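Local atomic coordinates of chitooligosaccharide oxidase (Gibberella zeae, PDB entry 6Y0R), a protein that oxidises the C1 hydroxyl of chitooligosaccharides to the corresponding lactones, passing the electrons through a bicovalently bound FAD to molecular oxygen and releasing hydrogen peroxide. Residues A[151-156]-A[168-173]; A[263-268]-A[280-285]. One frame throughout, in Å; residues are numbered along the deposited sequence.

Interaction 1. Residues A[151-156]-A[168-173]; sequences HGTCPG and YGMVAR. With FAD (flavin-adenine dinucleotide), chain B.
Thr153 and Met170 make the side-chain contact here: the methyl CG2 of Thr153 meets CG of Met170 at 3.9 Å, the two chains crossing obliquely, and Phe319 of helix 312-320 packs on both. A chi1 of 59° places Thr153 OG1 between the backbone N and the carbonyl carbon, facing FAD O4, and CG2 beside the backbone N, facing Met170. OG1 gives FAD O4 a weak, long hydrogen bond, while Thr153 N makes the firmer one to the same oxygen at 3.0 Å. Beside this pair the backbones close up at two glycines, neither with a side chain, the CA atoms of Gly152 and Gly169 lying 3.8 Å apart. His151 O receives the CA-H of Gly169, nearly straight at 163°. No direct hydrogen bond joins the segments; two waters bridge them instead, each donating to His151 O, one accepting from Met170 N and the other from Val171 N. The His151 side chain leaves the backbone away from 168-173, and its ring bonds within its own segment, ND1 reaching Gly152 O at 2.9 Å with the oxygen in the ring plane and the N-H on a carbonyl lone pair. The Tyr168 side chain likewise starts away from 151-156, and the residue meets the flavin through its backbone: Tyr168 N bonds to FAD O2, and Tyr168 O accepts from FAD N3 at 2.8 Å, both almost straight. Together the segments grip the pyrimidine edge of the isoalloxazine, and Cys154 SG is bonded covalently to FAD C6 at 1.7 Å. This is the flavin site of a PCMH-type FAD-binding domain in a bicovalent oxidase, where His94 probably supplies the second link.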
loop_
_atom_site.group_PDB
_atom_site.type_symbol
_atom_site.label_atom_id
_atom_site.label_comp_id
_atom_site.label_asym_id
_atom_site.label_seq_id
_atom_site.Cartn_x
_atom_site.Cartn_y
_atom_site.Cartn_z
ATOM N N HIS A 151 -1.456 -7.820 -6.190
ATOM C CA HIS A 151 -1.411 -7.214 -4.847
ATOM C C HIS A 151 -0.040 -7.490 -4.257
ATOM O O HIS A 151 0.805 -8.169 -4.907
ATOM C CB HIS A 151 -2.533 -7.730 -3.966
ATOM C CG HIS A 151 -2.551 -9.224 -3.861
ATOM N ND1 HIS A 151 -1.566 -9.943 -3.196
ATOM C CD2 HIS A 151 -3.406 -10.117 -4.395
ATOM C CE1 HIS A 151 -1.866 -11.231 -3.279
ATOM N NE2 HIS A 151 -2.974 -11.382 -4.019
ATOM N N GLY A 152 0.213 -6.845 -3.126
ATOM C CA GLY A 152 1.495 -6.878 -2.431
ATOM C C GLY A 152 1.705 -8.200 -1.727
ATOM O O GLY A 152 0.883 -9.135 -1.830
ATOM N N THR A 153 2.780 -8.257 -0.981
ATOM C CA THR A 153 3.167 -9.477 -0.264
ATOM C C THR A 153 2.683 -9.424 1.171
ATOM O O THR A 153 2.574 -10.406 1.799
ATOM C CB THR A 153 4.680 -9.662 -0.292
ATOM O OG1 THR A 153 5.239 -8.507 0.315
ATOM C CG2 THR A 153 5.219 -9.821 -1.692
ATOM N N CYS A 154 2.336 -8.370 1.829
ATOM C CA CYS A 154 1.978 -8.963 3.189
ATOM C C CYS A 154 0.617 -9.719 3.352
ATOM O O CYS A 154 -0.385 -9.089 3.105
ATOM C CB CYS A 154 2.071 -7.735 4.041
ATOM S SG CYS A 154 3.783 -7.190 4.003
ATOM N N PRO A 155 0.403 -11.023 3.785
ATOM C CA PRO A 155 -0.935 -11.641 3.742
ATOM C C PRO A 155 -1.996 -11.038 4.688
ATOM O O PRO A 155 -3.229 -11.171 4.433
ATOM C CB PRO A 155 -0.752 -13.113 4.151
ATOM C CG PRO A 155 0.584 -13.105 4.865
ATOM C CD PRO A 155 1.408 -12.000 4.230
ATOM N N GLY A 156 -1.518 -10.289 5.686
ATOM C CA GLY A 156 -2.393 -9.666 6.692
ATOM C C GLY A 156 -2.942 -8.332 6.253
ATOM O O GLY A 156 -3.793 -7.783 6.952
ATOM N N TYR A 168 1.127 -2.454 -4.675
ATOM C CA TYR A 168 2.312 -2.804 -5.482
ATOM C C TYR A 168 2.833 -4.162 -5.019
ATOM O O TYR A 168 3.135 -4.332 -3.830
ATOM C CB TYR A 168 3.388 -1.734 -5.346
ATOM C CG TYR A 168 4.652 -2.090 -6.070
ATOM C CD1 TYR A 168 4.829 -1.799 -7.418
ATOM C CD2 TYR A 168 5.689 -2.692 -5.376
ATOM C CE1 TYR A 168 6.016 -2.169 -8.068
ATOM C CE2 TYR A 168 6.864 -3.062 -6.016
ATOM C CZ TYR A 168 7.030 -2.793 -7.363
ATOM O OH TYR A 168 8.258 -3.163 -7.899
ATOM N N GLY A 169 2.999 -5.116 -5.936
ATOM C CA GLY A 169 3.609 -6.404 -5.557
ATOM C C GLY A 169 4.406 -7.027 -6.680
ATOM O O GLY A 169 4.790 -6.319 -7.626
ATOM N N MET A 170 4.621 -8.325 -6.548
ATOM C CA MET A 170 5.629 -9.046 -7.353
ATOM C C MET A 170 5.190 -9.300 -8.801
ATOM O O MET A 170 6.012 -9.872 -9.519
ATOM C CB MET A 170 5.928 -10.382 -6.659
ATOM C CG MET A 170 6.586 -10.155 -5.313
ATOM S SD MET A 170 8.223 -9.497 -5.632
ATOM C CE MET A 170 8.542 -8.697 -4.058
ATOM N N VAL A 171 3.968 -8.968 -9.213
ATOM C CA VAL A 171 3.629 -8.992 -10.656
ATOM C C VAL A 171 3.142 -7.627 -11.122
ATOM O O VAL A 171 2.409 -7.589 -12.133
ATOM C CB VAL A 171 2.636 -10.113 -11.005
ATOM C CG1 VAL A 171 3.299 -11.473 -10.778
ATOM C CG2 VAL A 171 1.305 -9.998 -10.296
ATOM N N ALA A 172 3.491 -6.544 -10.424
ATOM C CA ALA A 172 2.999 -5.193 -10.772
ATOM C C ALA A 172 3.367 -4.835 -12.221
ATOM O O ALA A 172 2.567 -4.187 -12.901
ATOM C CB ALA A 172 3.582 -4.187 -9.798
ATOM N N ARG A 173 4.574 -5.128 -12.658
ATOM C CA ARG A 173 5.004 -4.609 -13.975
ATOM C C ARG A 173 4.230 -5.360 -15.051
ATOM O O ARG A 173 4.067 -4.788 -16.132
ATOM C CB ARG A 173 6.503 -4.695 -14.174
ATOM C CG ARG A 173 7.254 -3.793 -13.203
ATOM C CD ARG A 173 8.737 -3.711 -13.451
ATOM N NE ARG A 173 9.086 -2.981 -14.671
ATOM C CZ ARG A 173 9.411 -3.521 -15.826
ATOM N NH1 ARG A 173 9.392 -4.832 -15.991
ATOM N NH2 ARG A 173 9.751 -2.724 -16.820
HETATM P PA FAD B . -6.135 0.346 7.113
HETATM O O1A FAD B . -5.286 0.923 8.172
HETATM O O2A FAD B . -7.348 -0.416 7.469
HETATM O O5B FAD B . -6.573 1.471 6.077
HETATM C C5B FAD B . -5.622 2.221 5.320
HETATM C C4B FAD B . -6.273 3.496 4.815
HETATM O O4B FAD B . -7.353 3.160 3.907
HETATM C C3B FAD B . -6.937 4.414 5.863
HETATM O O3B FAD B . -6.959 5.774 5.408
HETATM C C2B FAD B . -8.359 3.874 5.910
HETATM O O2B FAD B . -9.321 4.776 6.463
HETATM C C1B FAD B . -8.598 3.578 4.455
HETATM N N9A FAD B . -9.583 2.539 4.198
HETATM C C8A FAD B . -9.448 1.208 4.492
HETATM N N7A FAD B . -10.516 0.501 4.144
HETATM C C5A FAD B . -11.391 1.436 3.602
HETATM C C6A FAD B . -12.686 1.319 3.064
HETATM N N6A FAD B . -13.299 0.138 2.959
HETATM N N1A FAD B . -13.314 2.449 2.633
HETATM C C2A FAD B . -12.656 3.616 2.781
HETATM N N3A FAD B . -11.425 3.842 3.250
HETATM C C4A FAD B . -10.835 2.702 3.655
HETATM N N1 FAD B . 1.884 -2.047 0.331
HETATM C C2 FAD B . 2.156 -2.375 -0.941
HETATM O O2 FAD B . 1.760 -1.628 -1.908
HETATM N N3 FAD B . 2.827 -3.533 -1.210
HETATM C C4 FAD B . 3.267 -4.410 -0.231
HETATM O O4 FAD B . 3.861 -5.456 -0.542
HETATM C C4X FAD B . 2.983 -4.093 1.120
HETATM N N5 FAD B . 3.341 -4.944 2.084
HETATM C C5X FAD B . 2.929 -4.667 3.369
HETATM C C6 FAD B . 3.228 -5.591 4.406
HETATM C C7 FAD B . 2.850 -5.338 5.714
HETATM C C7M FAD B . 3.198 -6.315 6.821
HETATM C C8 FAD B . 2.081 -4.142 6.022
HETATM C C8M FAD B . 1.525 -3.850 7.402
HETATM C C9 FAD B . 1.833 -3.218 4.986
HETATM C C9A FAD B . 2.249 -3.460 3.670
HETATM N N10 FAD B . 1.953 -2.548 2.642
HETATM C C10 FAD B . 2.280 -2.850 1.315
HETATM C "C1'" FAD B . 1.277 -1.274 2.909
HETATM C "C2'" FAD B . -0.238 -1.401 2.733
HETATM O "O2'" FAD B . -0.586 -1.421 1.347
HETATM C "C3'" FAD B . -0.881 -0.222 3.416
HETATM O "O3'" FAD B . -0.500 -0.311 4.808
HETATM C "C4'" FAD B . -2.400 -0.269 3.233
HETATM O "O4'" FAD B . -2.979 1.047 3.287
HETATM C "C5'" FAD B . -3.000 -1.145 4.295
HETATM O "O5'" FAD B . -4.399 -1.377 4.045
HETATM P P FAD B . -5.285 -1.863 5.265
HETATM O O1P FAD B . -6.676 -2.054 4.785
HETATM O O2P FAD B . -4.650 -2.987 5.999
HETATM O O3P FAD B . -5.139 -0.594 6.263
HETATM O O HOH W 1 1.623 -7.686 -7.767
HETATM O O HOH W 2 2.943 -9.819 -4.531
#

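Interaction 2. Residues A[263-268]-A[280-285]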
loop_
_atom_site.group_PDB
_atom_site.type_symbol
_atom_site.label_atom_id
_atom_site.label_comp_id
_atom_site.label_asym_id
_atom_site.label_seq_id
_atom_site.Cartn_x
_atom_site.Cartn_y
_atom_site.Cartn_z
ATOM N N ALA A 263 7.988 -7.057 -19.109
ATOM C CA ALA A 263 6.897 -6.897 -18.129
ATOM C C ALA A 263 6.878 -8.091 -17.154
ATOM O O ALA A 263 6.388 -7.918 -16.034
ATOM C CB ALA A 263 5.569 -6.760 -18.845
ATOM N N GLU A 264 7.303 -9.282 -17.592
ATOM C CA GLU A 264 7.295 -10.494 -16.737
ATOM C C GLU A 264 8.208 -10.366 -15.513
ATOM O O GLU A 264 8.083 -11.256 -14.644
ATOM C CB GLU A 264 7.746 -11.698 -17.581
ATOM C CG GLU A 264 6.661 -12.169 -18.526
ATOM C CD GLU A 264 6.405 -11.294 -19.746
ATOM O OE1 GLU A 264 7.320 -10.537 -20.163
ATOM O OE2 GLU A 264 5.266 -11.355 -20.259
ATOM N N ILE A 265 9.122 -9.372 -15.456
ATOM C CA ILE A 265 10.003 -9.200 -14.275
ATOM C C ILE A 265 9.482 -8.032 -13.423
ATOM O O ILE A 265 9.260 -6.985 -13.962
ATOM C CB ILE A 265 11.458 -8.933 -14.655
ATOM C CG1 ILE A 265 12.073 -10.005 -15.547
ATOM C CG2 ILE A 265 12.260 -8.715 -13.396
ATOM C CD1 ILE A 265 13.406 -9.641 -16.030
ATOM N N THR A 266 9.314 -8.242 -12.124
ATOM C CA THR A 266 9.170 -7.184 -11.116
ATOM C C THR A 266 10.274 -7.422 -10.098
ATOM O O THR A 266 10.432 -8.571 -9.673
ATOM C CB THR A 266 7.760 -7.114 -10.527
ATOM O OG1 THR A 266 6.766 -6.876 -11.539
ATOM C CG2 THR A 266 7.669 -6.024 -9.478
ATOM N N MET A 267 11.072 -6.413 -9.778
ATOM C CA MET A 267 12.150 -6.661 -8.828
ATOM C C MET A 267 12.523 -5.391 -8.089
ATOM O O MET A 267 12.090 -4.269 -8.489
ATOM C CB MET A 267 13.391 -7.246 -9.508
ATOM C CG MET A 267 14.063 -6.360 -10.469
ATOM S SD MET A 267 15.457 -7.374 -11.174
ATOM C CE MET A 267 16.008 -8.250 -9.731
ATOM N N GLN A 268 13.275 -5.611 -7.034
ATOM C CA GLN A 268 13.654 -4.539 -6.104
ATOM C C GLN A 268 15.062 -4.769 -5.552
ATOM O O GLN A 268 15.525 -5.909 -5.483
ATOM C CB GLN A 268 12.589 -4.451 -5.012
ATOM C CG GLN A 268 12.523 -5.701 -4.181
ATOM C CD GLN A 268 11.379 -5.704 -3.187
ATOM O OE1 GLN A 268 10.670 -4.712 -2.990
ATOM N NE2 GLN A 268 11.139 -6.884 -2.625
ATOM N N GLY A 280 13.116 -10.548 -6.542
ATOM C CA GLY A 280 12.057 -10.282 -7.505
ATOM C C GLY A 280 11.296 -11.533 -7.862
ATOM O O GLY A 280 11.575 -12.617 -7.298
ATOM N N ALA A 281 10.387 -11.386 -8.808
ATOM C CA ALA A 281 9.611 -12.512 -9.357
ATOM C C ALA A 281 9.536 -12.385 -10.865
ATOM O O ALA A 281 9.453 -11.292 -11.391
ATOM C CB ALA A 281 8.226 -12.573 -8.789
ATOM N N TYR A 282 9.504 -13.546 -11.525
ATOM C CA TYR A 282 9.498 -13.623 -12.996
ATOM C C TYR A 282 8.350 -14.548 -13.423
ATOM O O TYR A 282 8.310 -15.717 -13.012
ATOM C CB TYR A 282 10.838 -14.149 -13.484
ATOM C CG TYR A 282 10.894 -14.405 -14.969
ATOM C CD1 TYR A 282 11.143 -13.359 -15.842
ATOM C CD2 TYR A 282 10.749 -15.680 -15.483
ATOM C CE1 TYR A 282 11.211 -13.546 -17.215
ATOM C CE2 TYR A 282 10.804 -15.881 -16.857
ATOM C CZ TYR A 282 11.049 -14.827 -17.717
ATOM O OH TYR A 282 11.104 -15.030 -19.074
ATOM N N ILE A 283 7.429 -14.057 -14.229
ATOM C CA ILE A 283 6.325 -14.911 -14.727
ATOM C C ILE A 283 6.923 -15.797 -15.825
ATOM O O ILE A 283 7.212 -15.337 -16.942
ATOM C CB ILE A 283 5.133 -14.100 -15.211
ATOM C CG1 ILE A 283 4.573 -13.233 -14.090
ATOM C CG2 ILE A 283 4.039 -15.006 -15.754
ATOM C CD1 ILE A 283 3.702 -12.156 -14.614
ATOM N N GLY A 284 7.162 -17.041 -15.482
ATOM C CA GLY A 284 7.834 -18.006 -16.361
ATOM C C GLY A 284 8.752 -18.897 -15.551
ATOM O O GLY A 284 8.749 -18.825 -14.303
ATOM N N ASP A 285 9.505 -19.762 -16.235
ATOM C CA ASP A 285 10.323 -20.776 -15.535
ATOM C C ASP A 285 11.756 -20.313 -15.261
ATOM O O ASP A 285 12.191 -19.223 -15.676
ATOM C CB ASP A 285 10.307 -22.104 -16.292
ATOM C CG ASP A 285 10.965 -22.097 -17.646
ATOM O OD1 ASP A 285 11.828 -21.252 -17.905
ATOM O OD2 ASP A 285 10.658 -23.030 -18.414
#
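Strands 265-268 and 280-283 run antiparallel, their axes 4.7 Å apart at an angle of 175°, as the two arms of a beta hairpin. Thr266 and Ala281 form the hydrogen-bonded pair: Thr266 N gives to Ala281 O at 3.1 Å and Ala281 N returns to Thr266 O at 2.9 Å, each N-H arriving nearly along the C=O axis. A third bond, Ile283 N to Glu264 O, is more bent at the carbonyl, at 144°, and the same oxygen also receives the CA-H of Tyr282. Non-hydrogen-bonded pairs flank the central one. At Met267 and Gly280 the CA atoms come within 3.9 Å, which the missing side chain of the glycine permits; Met267 CB sits over Gly280 CA. At the other pair, Ile265 CG1 comes in at the edge of the Tyr282 ring, in its plane, 3.5 Å from CD1. The Tyr282 side chain reaches on to helix 286-300, where it packs on Leu289 and Ala292. The hairpin sits inside an antiparallel seven-stranded sheet, between strands 233-239 and 371-378; Phe236 of the former packs against both Ile265 and Met267. At the end of the pairing far from the hairpin turn, Glu264 starts toward the partner strand, its CB 3.9 Å from Tyr282 CE1 and its CG 4.1 Å from Ile283 CB, the Glu264 and Ile283 side chains crossing at about a right angle. The chain of Glu264 then bends at chi2 (74°), carrying the carboxylate away to a salt bridge between OE2 and Lys174. On the face with Thr266 and Ala281, Thr266 OG1 is hydrogen-bonded to Arg173 N, and Met170 packs on Ala281.

In the fold
Both contacts are largely buried, but interaction 1 lies nearer the middle of the chain, its centre about 9 Å from the centre of the chain against about 19 Å for that of interaction 2. The first joins a loop to the turn leading into helix 172-175 through glycines, waters and the cofactor, with little side-chain packing; the second is regular sheet pairing, with direct backbone bonds and apolar side chains on top. Their centres are about 12 Å apart, and segment 168-173 is the bridge. Arg173 probably hydrogen-bonds to the hairpin, Arg173 NH1 to Ile265 O at 3.0 Å, and Tyr168 OH packs against Thr266 CG2. The flavin-binding segment thus rests directly on the seven-stranded sheet.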